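Local coordinates for protein beta-carbonic anhydrase (Methanothermobacter thermautotrophicus, PDB 1G5C) that catalyses the reversible hydration of carbon dioxide to bicarbonate as a zinc-dependent, beta-class carbonic anhydrase, at residues G86-G91 and G153-I158; C28-M33 and N80-V85; R16-L21 and R49-V54; A73-G78 and L144-I149. All blocks are in the same frame, centred on the assembly; numbering follows the deposited sequence.

Contact 1: residues G86-G91 and G153-I158; sequences GHTDCG and GLIIDI. With ZN (zinc ion), chain G.
Gly86 and His87 pair in parallel with Ile155 and Ile156, the backbone of 86-88 exchanging bonds with Leu154 and Ile156 on the neighbouring strand, the last of them from Thr88 N to Ile156 O at 3.0 Å. As the strands end, side chains take over. Thr88 OG1 accepts a hydrogen bond from Ile158 N at 2.9 Å, almost straight (173°); threonine suits the place because its short side chain holds the hydroxyl close to the backbone. Ile158 lies alongside His87, its CD1 3.8 Å from His87 ND1 and oblique to the ring, while Ile156 CG2 packs 3.5 Å from His87 CB. These are the C-terminal ends of two parallel strands of a mixed sheet, where beta-class carbonic anhydrases place their zinc. His87 CG sits between the backbone N and carbonyl carbon (chi1 66°), which brings ND1 back beside the carbonyl of the next residue; ND1 donates to Thr88 O at 2.8 Å from above the carbonyl plane, fixing the ring's rotation and leaving NE2 to bind zinc at 2.1 Å. Cys90 SG, in the loop that follows, binds the zinc at 2.4 Å, and a water and Cys32 complete the site. Asp89 OD2 forms a salt bridge with Arg36.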
loop_
_atom_site.group_PDB
_atom_site.type_symbol
_atom_site.label_atom_id
_atom_site.label_comp_id
_atom_site.label_asym_id
_atom_site.label_seq_id
_atom_site.Cartn_x
_atom_site.Cartn_y
_atom_site.Cartn_z
ATOM N N GLY A 86 -1.478 5.827 12.878
ATOM C CA GLY A 86 -1.577 4.575 13.601
ATOM C C GLY A 86 -2.980 4.538 14.174
ATOM O O GLY A 86 -3.749 5.486 13.981
ATOM N N HIS A 87 -3.341 3.472 14.881
ATOM C CA HIS A 87 -4.680 3.421 15.452
ATOM C C HIS A 87 -4.665 2.631 16.745
ATOM O O HIS A 87 -3.799 1.790 16.954
ATOM C CB HIS A 87 -5.665 2.768 14.470
ATOM C CG HIS A 87 -5.379 1.324 14.213
ATOM N ND1 HIS A 87 -5.965 0.308 14.948
ATOM C CD2 HIS A 87 -4.539 0.722 13.346
ATOM C CE1 HIS A 87 -5.487 -0.850 14.540
ATOM N NE2 HIS A 87 -4.620 -0.638 13.566
ATOM N N THR A 88 -5.638 2.904 17.604
ATOM C CA THR A 88 -5.727 2.200 18.876
ATOM C C THR A 88 -6.158 0.765 18.610
ATOM O O THR A 88 -6.807 0.471 17.593
ATOM C CB THR A 88 -6.766 2.851 19.800
ATOM O OG1 THR A 88 -8.020 2.912 19.117
ATOM C CG2 THR A 88 -6.349 4.261 20.187
ATOM N N ASP A 89 -5.805 -0.118 19.533
ATOM C CA ASP A 89 -6.124 -1.542 19.452
ATOM C C ASP A 89 -5.558 -2.190 18.191
ATOM O O ASP A 89 -6.260 -2.924 17.486
ATOM C CB ASP A 89 -7.641 -1.765 19.527
ATOM C CG ASP A 89 -8.003 -3.231 19.717
ATOM O OD1 ASP A 89 -7.251 -3.932 20.402
ATOM O OD2 ASP A 89 -9.036 -3.687 19.197
ATOM N N CYS A 90 -4.286 -1.919 17.921
ATOM C CA CYS A 90 -3.609 -2.484 16.753
ATOM C C CYS A 90 -3.127 -3.888 17.112
ATOM O O CYS A 90 -3.463 -4.862 16.438
ATOM C CB CYS A 90 -2.428 -1.607 16.341
ATOM S SG CYS A 90 -1.582 -2.154 14.839
ATOM N N GLY A 91 -2.370 -4.020 18.190
ATOM C CA GLY A 91 -1.939 -5.352 18.572
ATOM C C GLY A 91 -0.647 -5.833 17.949
ATOM O O GLY A 91 -0.078 -6.820 18.412
ATOM N N GLY A 153 2.609 12.716 12.233
ATOM C CA GLY A 153 2.264 11.460 12.864
ATOM C C GLY A 153 0.994 11.650 13.665
ATOM O O GLY A 153 0.897 12.585 14.462
ATOM N N LEU A 154 0.024 10.762 13.455
ATOM C CA LEU A 154 -1.257 10.839 14.140
ATOM C C LEU A 154 -1.655 9.450 14.565
ATOM O O LEU A 154 -1.139 8.460 14.046
ATOM C CB LEU A 154 -2.363 11.346 13.189
ATOM C CG LEU A 154 -2.192 12.647 12.402
ATOM C CD1 LEU A 154 -3.405 12.862 11.494
ATOM C CD2 LEU A 154 -2.036 13.800 13.356
ATOM N N ILE A 155 -2.565 9.383 15.530
ATOM C CA ILE A 155 -3.113 8.110 15.928
ATOM C C ILE A 155 -4.628 8.315 15.963
ATOM O O ILE A 155 -5.118 9.332 16.483
ATOM C CB ILE A 155 -2.599 7.622 17.292
ATOM C CG1 ILE A 155 -3.190 6.234 17.562
ATOM C CG2 ILE A 155 -2.973 8.593 18.388
ATOM C CD1 ILE A 155 -2.525 5.470 18.697
ATOM N N ILE A 156 -5.365 7.374 15.381
ATOM C CA ILE A 156 -6.818 7.474 15.352
ATOM C C ILE A 156 -7.476 6.456 16.292
ATOM O O ILE A 156 -7.001 5.331 16.413
ATOM C CB ILE A 156 -7.361 7.245 13.898
ATOM C CG1 ILE A 156 -8.858 7.562 13.839
ATOM C CG2 ILE A 156 -7.126 5.780 13.452
ATOM C CD1 ILE A 156 -9.424 7.561 12.388
ATOM N N ASP A 157 -8.555 6.864 16.963
ATOM C CA ASP A 157 -9.313 5.957 17.831
ATOM C C ASP A 157 -10.036 5.020 16.858
ATOM O O ASP A 157 -10.858 5.472 16.063
ATOM C CB ASP A 157 -10.346 6.736 18.658
ATOM C CG ASP A 157 -11.136 5.837 19.607
ATOM O OD1 ASP A 157 -11.787 4.864 19.139
ATOM O OD2 ASP A 157 -11.105 6.097 20.826
ATOM N N ILE A 158 -9.752 3.724 16.928
ATOM C CA ILE A 158 -10.338 2.779 15.996
ATOM C C ILE A 158 -11.869 2.637 16.042
ATOM O O ILE A 158 -12.492 2.156 15.086
ATOM C CB ILE A 158 -9.643 1.389 16.137
ATOM C CG1 ILE A 158 -9.918 0.528 14.892
ATOM C CG2 ILE A 158 -10.106 0.674 17.416
ATOM C CD1 ILE A 158 -9.394 1.134 13.579
HETATM ZN ZN ZN G . -3.248 -2.143 13.128
HETATM O O HOH W 1 -4.525 -3.658 13.566
#

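Contact 2: residues C28-M33 and N80-V85; sequences CIITCM and NEIIIV. With ZN (zinc ion), chain G.
Ile30 lies side by side with Ile84 on one face of the sheet, Ile30 CB 4.1 Å from Ile84 CG1, and Ile30 CD1 reaches across to Ile82 CG2 at 3.6 Å. Ile30 CG1 stands anti to the carbonyl carbon, and the chain then runs extended and carries CD1 to Ile82. Beta-branched isoleucines suit extended strands and offer two branches for packing; Leu139 of helix 128-141 covers this face. On the other face Ile29 uses both branches, turning CD1 toward Ile83 CB at 4.0 Å and CG2 to Val85 CG2, with Leu45 and Leu41 of helix 40-45 lying over Ile29 and Val85 respectively. The two are neighbouring parallel strands of the mixed central sheet of the alpha/beta fold: the chain runs from 27-32 through helix 40-45 to strand 53-57, then back through helix 64-77 to 81-87, two beta-alpha-beta crossovers. Their axes come within 4.6 Å at 14°, and backbone bonds alternate from Cys28 to Val85, Val85 N reaching Ile30 O at 2.7 Å. Toward the zinc end the pairing passes to a side chain: Thr31 OG1, anti to its own N at chi1 -168°, donates to Val85 O at 2.7 Å, tilted 17° from the carbonyl plane. A valine here would probably leave that buried carbonyl without its hydroxyl partner. One residue on, Cys32 SG binds zinc at 2.4 Å, and cysteine sulfur is a common zinc ligand.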
loop_
_atom_site.group_PDB
_atom_site.type_symbol
_atom_site.label_atom_id
_atom_site.label_comp_id
_atom_site.label_asym_id
_atom_site.label_seq_id
_atom_site.Cartn_x
_atom_site.Cartn_y
_atom_site.Cartn_z
ATOM N N CYS A 28 0.143 11.835 1.027
ATOM C CA CYS A 28 0.415 10.400 1.074
ATOM C C CYS A 28 0.111 9.990 2.503
ATOM O O CYS A 28 0.648 10.579 3.455
ATOM C CB CYS A 28 1.866 10.057 0.764
ATOM S SG CYS A 28 2.153 8.264 0.987
ATOM N N ILE A 29 -0.763 8.999 2.658
ATOM C CA ILE A 29 -1.145 8.503 3.974
ATOM C C ILE A 29 -0.511 7.122 4.171
ATOM O O ILE A 29 -0.564 6.257 3.279
ATOM C CB ILE A 29 -2.696 8.322 4.108
ATOM C CG1 ILE A 29 -3.450 9.607 3.741
ATOM C CG2 ILE A 29 -3.042 7.890 5.523
ATOM C CD1 ILE A 29 -3.312 10.733 4.749
ATOM N N ILE A 30 0.093 6.914 5.333
ATOM C CA ILE A 30 0.679 5.621 5.662
ATOM C C ILE A 30 -0.111 5.107 6.877
ATOM O O ILE A 30 -0.172 5.775 7.917
ATOM C CB ILE A 30 2.181 5.750 6.024
ATOM C CG1 ILE A 30 2.971 6.185 4.785
ATOM C CG2 ILE A 30 2.717 4.414 6.523
ATOM C CD1 ILE A 30 4.411 6.603 5.054
ATOM N N THR A 31 -0.736 3.942 6.743
ATOM C CA THR A 31 -1.504 3.401 7.851
ATOM C C THR A 31 -1.496 1.871 7.898
ATOM O O THR A 31 -0.693 1.217 7.205
ATOM C CB THR A 31 -2.958 3.976 7.842
ATOM O OG1 THR A 31 -3.614 3.649 9.084
ATOM C CG2 THR A 31 -3.765 3.431 6.630
ATOM N N CYS A 32 -2.366 1.295 8.719
ATOM C CA CYS A 32 -2.392 -0.152 8.901
ATOM C C CYS A 32 -3.404 -0.865 8.008
ATOM O O CYS A 32 -4.324 -0.240 7.474
ATOM C CB CYS A 32 -2.665 -0.478 10.387
ATOM S SG CYS A 32 -2.577 -2.247 10.816
ATOM N N MET A 33 -3.254 -2.189 7.892
ATOM C CA MET A 33 -4.139 -3.006 7.055
ATOM C C MET A 33 -5.442 -3.400 7.769
ATOM O O MET A 33 -6.331 -4.045 7.171
ATOM C CB MET A 33 -3.393 -4.272 6.594
ATOM C CG MET A 33 -3.102 -5.240 7.727
ATOM S SD MET A 33 -2.042 -6.611 7.262
ATOM C CE MET A 33 -3.162 -7.680 6.554
ATOM N N ASN A 80 4.079 16.183 -1.280
ATOM C CA ASN A 80 4.916 17.048 -0.465
ATOM C C ASN A 80 4.483 16.990 0.988
ATOM O O ASN A 80 4.954 17.757 1.813
ATOM C CB ASN A 80 4.881 18.498 -0.999
ATOM C CG ASN A 80 3.494 19.107 -0.976
ATOM O OD1 ASN A 80 2.655 18.753 -0.146
ATOM N ND2 ASN A 80 3.248 20.051 -1.889
ATOM N N GLU A 81 3.583 16.062 1.299
ATOM C CA GLU A 81 3.116 15.893 2.670
ATOM C C GLU A 81 2.765 14.433 2.929
ATOM O O GLU A 81 1.978 13.825 2.193
ATOM C CB GLU A 81 1.888 16.774 2.930
ATOM C CG GLU A 81 1.283 16.630 4.328
ATOM C CD GLU A 81 0.367 17.794 4.690
ATOM O OE1 GLU A 81 -0.269 18.362 3.771
ATOM O OE2 GLU A 81 0.278 18.144 5.889
ATOM N N ILE A 82 3.348 13.876 3.979
ATOM C CA ILE A 82 3.096 12.486 4.339
ATOM C C ILE A 82 2.532 12.449 5.753
ATOM O O ILE A 82 3.028 13.159 6.639
ATOM C CB ILE A 82 4.407 11.657 4.332
ATOM C CG1 ILE A 82 5.039 11.683 2.942
ATOM C CG2 ILE A 82 4.113 10.220 4.778
ATOM C CD1 ILE A 82 6.416 11.043 2.889
ATOM N N ILE A 83 1.509 11.626 5.964
ATOM C CA ILE A 83 0.890 11.487 7.280
ATOM C C ILE A 83 0.815 10.019 7.669
ATOM O O ILE A 83 0.141 9.216 6.998
ATOM C CB ILE A 83 -0.574 12.042 7.317
ATOM C CG1 ILE A 83 -0.610 13.502 6.882
ATOM C CG2 ILE A 83 -1.133 11.930 8.734
ATOM C CD1 ILE A 83 -2.042 14.083 6.758
ATOM N N ILE A 84 1.521 9.648 8.729
ATOM C CA ILE A 84 1.440 8.276 9.191
ATOM C C ILE A 84 0.264 8.298 10.153
ATOM O O ILE A 84 0.156 9.225 10.979
ATOM C CB ILE A 84 2.709 7.840 9.959
ATOM C CG1 ILE A 84 3.925 7.864 9.019
ATOM C CG2 ILE A 84 2.486 6.444 10.568
ATOM C CD1 ILE A 84 5.285 7.597 9.716
ATOM N N VAL A 85 -0.640 7.325 10.025
ATOM C CA VAL A 85 -1.786 7.240 10.922
ATOM C C VAL A 85 -1.842 5.864 11.598
ATOM O O VAL A 85 -2.157 4.838 10.965
ATOM C CB VAL A 85 -3.135 7.488 10.184
ATOM C CG1 VAL A 85 -4.297 7.448 11.188
ATOM C CG2 VAL A 85 -3.110 8.835 9.474
HETATM ZN ZN ZN G . -3.248 -2.143 13.128
HETATM O O HOH W 1 -4.525 -3.658 13.566
#

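Contact 3: residues R16-L21 and R49-V54; sequences RDLSDL and RGDAKV
Lys53 sends its chain from strand 53-54 toward the 3-10 segment 18-20, where Ser19, and Asp17 just before it, take its ammonium. The chain bends at chi2 (64°) and then runs extended; CB to CD reach nothing close in 16-21, and contact begins at CE, where Lys53 CE lies 3.4 Å from both Ser19 OG and Asp17 OD2. At the tip, Lys53 NZ donates to Asp17 OD2 at 2.7 Å, a salt bridge that arrives from above the carboxylate plane, and to Ser19 OG at 2.5 Å. A lysine suits the place because its length carries a charge from a buried strand to acceptors in the loop. Both acceptors have further partners: Ser19 OG bonds Leu77 O, and Asp17 OD2 also bonds Ser35 OG of the second subunit. Asp17 CB touches Gly50 O at 3.4 Å, and Leu18 N makes a weak bond to the same oxygen. Leu18 CD1 lies 3.6 Å from Asp51 OD1, while Asp51 OD2 takes a hydrogen bond from Gly48 N. Gly50 has a positive phi of 85°, where a side chain would be jammed against the preceding carbonyl. Asp17 OD1 meanwhile accepts a bond from Ser19 N at 2.8 Å: an Asx turn leading into a short 3-10 segment, packed against the residues leading into strand 53-57, outermost in this chain's sheet, at the subunit interface.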
loop_
_atom_site.group_PDB
_atom_site.type_symbol
_atom_site.label_atom_id
_atom_site.label_comp_id
_atom_site.label_asym_id
_atom_site.label_seq_id
_atom_site.Cartn_x
_atom_site.Cartn_y
_atom_site.Cartn_z
ATOM N N ARG A 16 -5.585 12.856 -13.682
ATOM C CA ARG A 16 -5.843 11.612 -12.959
ATOM C C ARG A 16 -6.300 11.876 -11.518
ATOM O O ARG A 16 -7.280 11.284 -11.067
ATOM C CB ARG A 16 -4.601 10.712 -12.979
ATOM C CG ARG A 16 -4.259 10.188 -14.383
ATOM C CD ARG A 16 -2.966 9.392 -14.355
ATOM N NE ARG A 16 -2.703 8.661 -15.594
ATOM C CZ ARG A 16 -1.911 9.095 -16.571
ATOM N NH1 ARG A 16 -1.301 10.268 -16.465
ATOM N NH2 ARG A 16 -1.702 8.339 -17.644
ATOM N N ASP A 17 -5.602 12.761 -10.811
ATOM C CA ASP A 17 -5.962 13.110 -9.433
ATOM C C ASP A 17 -5.362 14.451 -9.004
ATOM O O ASP A 17 -4.885 15.212 -9.849
ATOM C CB ASP A 17 -5.552 11.994 -8.461
ATOM C CG ASP A 17 -4.047 11.899 -8.257
ATOM O OD1 ASP A 17 -3.300 12.780 -8.745
ATOM O OD2 ASP A 17 -3.620 10.931 -7.582
ATOM N N LEU A 18 -5.371 14.746 -7.704
ATOM C CA LEU A 18 -4.875 16.040 -7.237
ATOM C C LEU A 18 -3.440 16.368 -7.621
ATOM O O LEU A 18 -3.087 17.537 -7.713
ATOM C CB LEU A 18 -5.085 16.205 -5.721
ATOM C CG LEU A 18 -6.543 16.176 -5.207
ATOM C CD1 LEU A 18 -6.560 16.433 -3.676
ATOM C CD2 LEU A 18 -7.398 17.257 -5.917
ATOM N N SER A 19 -2.631 15.349 -7.898
ATOM C CA SER A 19 -1.234 15.567 -8.288
ATOM C C SER A 19 -1.082 16.302 -9.609
ATOM O O SER A 19 -0.009 16.840 -9.905
ATOM C CB SER A 19 -0.490 14.234 -8.388
ATOM O OG SER A 19 -0.291 13.705 -7.096
ATOM N N ASP A 20 -2.147 16.316 -10.404
ATOM C CA ASP A 20 -2.123 16.990 -11.694
ATOM C C ASP A 20 -2.558 18.454 -11.604
ATOM O O ASP A 20 -2.610 19.160 -12.618
ATOM C CB ASP A 20 -3.016 16.234 -12.684
ATOM C CG ASP A 20 -2.526 14.818 -12.932
ATOM O OD1 ASP A 20 -1.343 14.671 -13.308
ATOM O OD2 ASP A 20 -3.307 13.860 -12.749
ATOM N N LEU A 21 -2.880 18.907 -10.396
ATOM C CA LEU A 21 -3.292 20.292 -10.195
ATOM C C LEU A 21 -2.183 21.009 -9.439
ATOM O O LEU A 21 -1.397 20.387 -8.762
ATOM C CB LEU A 21 -4.598 20.345 -9.402
ATOM C CG LEU A 21 -5.808 19.689 -10.080
ATOM C CD1 LEU A 21 -7.028 19.870 -9.196
ATOM C CD2 LEU A 21 -6.052 20.312 -11.466
ATOM N N ARG A 49 -12.029 9.903 -3.202
ATOM C CA ARG A 49 -11.328 9.395 -4.360
ATOM C C ARG A 49 -10.453 10.462 -5.007
ATOM O O ARG A 49 -10.907 11.567 -5.274
ATOM C CB ARG A 49 -12.344 8.848 -5.368
ATOM C CG ARG A 49 -11.727 8.263 -6.614
ATOM C CD ARG A 49 -12.759 7.444 -7.408
ATOM N NE ARG A 49 -12.149 6.826 -8.580
ATOM C CZ ARG A 49 -12.022 7.419 -9.761
ATOM N NH1 ARG A 49 -12.475 8.655 -9.935
ATOM N NH2 ARG A 49 -11.440 6.777 -10.770
ATOM N N GLY A 50 -9.195 10.110 -5.248
ATOM C CA GLY A 50 -8.250 11.023 -5.861
ATOM C C GLY A 50 -7.565 11.973 -4.885
ATOM O O GLY A 50 -6.644 12.694 -5.286
ATOM N N ASP A 51 -7.982 11.960 -3.614
ATOM C CA ASP A 51 -7.427 12.871 -2.595
ATOM C C ASP A 51 -6.085 12.521 -1.948
ATOM O O ASP A 51 -5.434 13.395 -1.375
ATOM C CB ASP A 51 -8.435 13.100 -1.458
ATOM C CG ASP A 51 -9.643 13.930 -1.887
ATOM O OD1 ASP A 51 -9.575 14.646 -2.911
ATOM O OD2 ASP A 51 -10.666 13.877 -1.183
ATOM N N ALA A 52 -5.675 11.262 -2.008
ATOM C CA ALA A 52 -4.399 10.886 -1.403
ATOM C C ALA A 52 -3.909 9.538 -1.888
ATOM O O ALA A 52 -4.706 8.701 -2.300
ATOM C CB ALA A 52 -4.544 10.845 0.129
ATOM N N LYS A 53 -2.594 9.342 -1.835
ATOM C CA LYS A 53 -1.971 8.076 -2.200
ATOM C C LYS A 53 -1.971 7.343 -0.863
ATOM O O LYS A 53 -1.671 7.954 0.176
ATOM C CB LYS A 53 -0.535 8.297 -2.690
ATOM C CG LYS A 53 -0.417 8.785 -4.133
ATOM C CD LYS A 53 -1.046 10.156 -4.318
ATOM C CE LYS A 53 -0.822 10.681 -5.720
ATOM N NZ LYS A 53 -1.634 11.881 -6.002
ATOM N N VAL A 54 -2.293 6.052 -0.865
ATOM C CA VAL A 54 -2.386 5.337 0.410
ATOM C C VAL A 54 -1.523 4.080 0.503
ATOM O O VAL A 54 -1.632 3.173 -0.321
ATOM C CB VAL A 54 -3.878 4.958 0.710
ATOM C CG1 VAL A 54 -4.015 4.321 2.102
ATOM C CG2 VAL A 54 -4.754 6.198 0.637
#

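Contact 4: residues A73-G78 and L144-I149; sequences AIYALG and LIPESI. With CA (calcium ion), chain H.
Tyr75 presents one ring face to Ile74 CG2 of its own helix, 3.9 Å above the plane and offset toward the rim, while Leu144 O lies at the ring's edge, near its plane. Tyr75 OH donates to Leu144 O at 2.5 Å, approaching from above that carbonyl's plane. Pro146 comes from the opposite direction, Pro146 CG 3.9 Å from Tyr75 CE2 and oblique to the ring, and its CD close to the hydroxyl. A tyrosine suits this position: the ring spans the distance from helix to loop, and its phenol gives a hydrogen-bond donor to a carbonyl in a loop without regular secondary structure. A phenylalanine in its place would probably leave Leu144 O without this donor and the ring without its tie to the loop. These contacts join the C-terminal part of helix 64-77 to the loop from helix 128-141 into strand 150-156, on the side of the alpha/beta fold where strand 81-87 begins. Beneath the tyrosine, Ile74 CD1 meets Ile145 CD1 at 3.8 Å, the two side chains crossing at about a right angle, and Ile74 CG2 reaches Ile149 CD1 at 3.8 Å. Ile74 CG1 runs anti to the carbonyl carbon (chi1 -61°), putting CD1 between the two loop isoleucines, and Ile82 of strand 81-87 lies against both Ile74 and Ile149. Pro146 to Ile149 form a type I turn, whose Glu147 O binds a calcium ion at 2.4 Å.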
loop_
_atom_site.group_PDB
_atom_site.type_symbol
_atom_site.label_atom_id
_atom_site.label_comp_id
_atom_site.label_asym_id
_atom_site.label_seq_id
_atom_site.Cartn_x
_atom_site.Cartn_y
_atom_site.Cartn_z
ATOM N N ALA A 73 5.765 8.208 -4.561
ATOM C CA ALA A 73 4.717 9.202 -4.425
ATOM C C ALA A 73 5.298 10.620 -4.517
ATOM O O ALA A 73 4.711 11.504 -5.145
ATOM C CB ALA A 73 4.008 9.010 -3.114
ATOM N N ILE A 74 6.456 10.834 -3.895
ATOM C CA ILE A 74 7.092 12.148 -3.911
ATOM C C ILE A 74 7.660 12.556 -5.277
ATOM O O ILE A 74 7.306 13.603 -5.821
ATOM C CB ILE A 74 8.241 12.222 -2.871
ATOM C CG1 ILE A 74 7.687 12.003 -1.454
ATOM C CG2 ILE A 74 8.924 13.573 -2.950
ATOM C CD1 ILE A 74 8.747 11.758 -0.381
ATOM N N TYR A 75 8.511 11.722 -5.854
ATOM C CA TYR A 75 9.150 12.085 -7.109
ATOM C C TYR A 75 8.307 11.942 -8.375
ATOM O O TYR A 75 8.459 12.727 -9.312
ATOM C CB TYR A 75 10.458 11.299 -7.243
ATOM C CG TYR A 75 11.373 11.511 -6.052
ATOM C CD1 TYR A 75 11.820 10.436 -5.283
ATOM C CD2 TYR A 75 11.747 12.804 -5.665
ATOM C CE1 TYR A 75 12.615 10.642 -4.157
ATOM C CE2 TYR A 75 12.539 13.026 -4.547
ATOM C CZ TYR A 75 12.965 11.946 -3.794
ATOM O OH TYR A 75 13.726 12.184 -2.666
ATOM N N ALA A 76 7.423 10.956 -8.405
ATOM C CA ALA A 76 6.589 10.735 -9.582
ATOM C C ALA A 76 5.234 11.429 -9.507
ATOM O O ALA A 76 4.675 11.821 -10.532
ATOM C CB ALA A 76 6.376 9.242 -9.789
ATOM N N LEU A 77 4.713 11.589 -8.294
ATOM C CA LEU A 77 3.389 12.161 -8.114
ATOM C C LEU A 77 3.323 13.496 -7.395
ATOM O O LEU A 77 2.236 13.959 -7.059
ATOM C CB LEU A 77 2.496 11.132 -7.410
ATOM C CG LEU A 77 2.311 9.831 -8.222
ATOM C CD1 LEU A 77 1.718 8.703 -7.350
ATOM C CD2 LEU A 77 1.393 10.133 -9.414
ATOM N N GLY A 78 4.478 14.111 -7.162
ATOM C CA GLY A 78 4.508 15.409 -6.505
ATOM C C GLY A 78 4.071 15.503 -5.046
ATOM O O GLY A 78 3.737 16.588 -4.570
ATOM N N LEU A 144 16.188 9.363 1.080
ATOM C CA LEU A 144 15.230 9.325 -0.031
ATOM C C LEU A 144 14.088 10.314 0.206
ATOM O O LEU A 144 13.336 10.651 -0.712
ATOM C CB LEU A 144 14.625 7.927 -0.178
ATOM C CG LEU A 144 15.347 6.946 -1.084
ATOM C CD1 LEU A 144 14.656 5.588 -1.036
ATOM C CD2 LEU A 144 15.354 7.501 -2.501
ATOM N N ILE A 145 13.947 10.763 1.446
ATOM C CA ILE A 145 12.884 11.706 1.778
ATOM C C ILE A 145 13.469 13.121 1.953
ATOM O O ILE A 145 14.188 13.384 2.922
ATOM C CB ILE A 145 12.177 11.283 3.090
ATOM C CG1 ILE A 145 11.756 9.806 3.017
ATOM C CG2 ILE A 145 10.973 12.177 3.338
ATOM C CD1 ILE A 145 10.826 9.454 1.830
ATOM N N PRO A 146 13.170 14.045 1.020
ATOM C CA PRO A 146 13.694 15.416 1.123
ATOM C C PRO A 146 13.106 16.117 2.339
ATOM O O PRO A 146 11.943 15.880 2.703
ATOM C CB PRO A 146 13.236 16.078 -0.185
ATOM C CG PRO A 146 13.059 14.932 -1.130
ATOM C CD PRO A 146 12.447 13.854 -0.248
ATOM N N GLU A 147 13.893 16.983 2.972
ATOM C CA GLU A 147 13.386 17.686 4.141
ATOM C C GLU A 147 12.289 18.649 3.763
ATOM O O GLU A 147 11.532 19.048 4.605
ATOM C CB GLU A 147 14.502 18.410 4.896
ATOM C CG GLU A 147 15.386 17.449 5.662
ATOM C CD GLU A 147 16.390 18.149 6.560
ATOM O OE1 GLU A 147 16.587 19.378 6.391
ATOM O OE2 GLU A 147 16.993 17.459 7.419
ATOM N N SER A 148 12.170 19.014 2.492
ATOM C CA SER A 148 11.079 19.907 2.121
ATOM C C SER A 148 9.709 19.191 2.246
ATOM O O SER A 148 8.655 19.825 2.133
ATOM C CB SER A 148 11.261 20.407 0.694
ATOM O OG SER A 148 11.266 19.331 -0.218
ATOM N N ILE A 149 9.724 17.876 2.476
ATOM C CA ILE A 149 8.478 17.112 2.619
ATOM C C ILE A 149 7.959 17.170 4.066
ATOM O O ILE A 149 8.699 16.906 5.010
ATOM C CB ILE A 149 8.685 15.613 2.230
ATOM C CG1 ILE A 149 9.351 15.509 0.851
ATOM C CG2 ILE A 149 7.346 14.886 2.213
ATOM C CD1 ILE A 149 8.607 16.270 -0.273
HETATM CA CA CA H . 10.942 20.769 6.229
HETATM O O HOH W 2 9.065 18.935 6.390
#

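In the fold
Contacts 1 and 2 share strand 81-87 and meet at the zinc, to which contact 2 brings Cys32 and contact 1 His87 and Cys90; their centres lie 12 Å apart, and Leu154 N is 2.9 Å from Ile84 O, a probable hydrogen bond joining them. Contact 3 extends the same sheet on the far side of strand 27-32, with Ile29 N 2.8 Å from Lys53 O. Contact 4 lies at the other end of the fold, its centre 25 Å from that of contact 1, and rests on contact 2 where Ile149 CG2 packs 4.0 Å from Ile82 CD1. Contacts 3 and 4 join through Ser19 OG and Leu77 O, 2.5 Å apart, and both touch the second subunit.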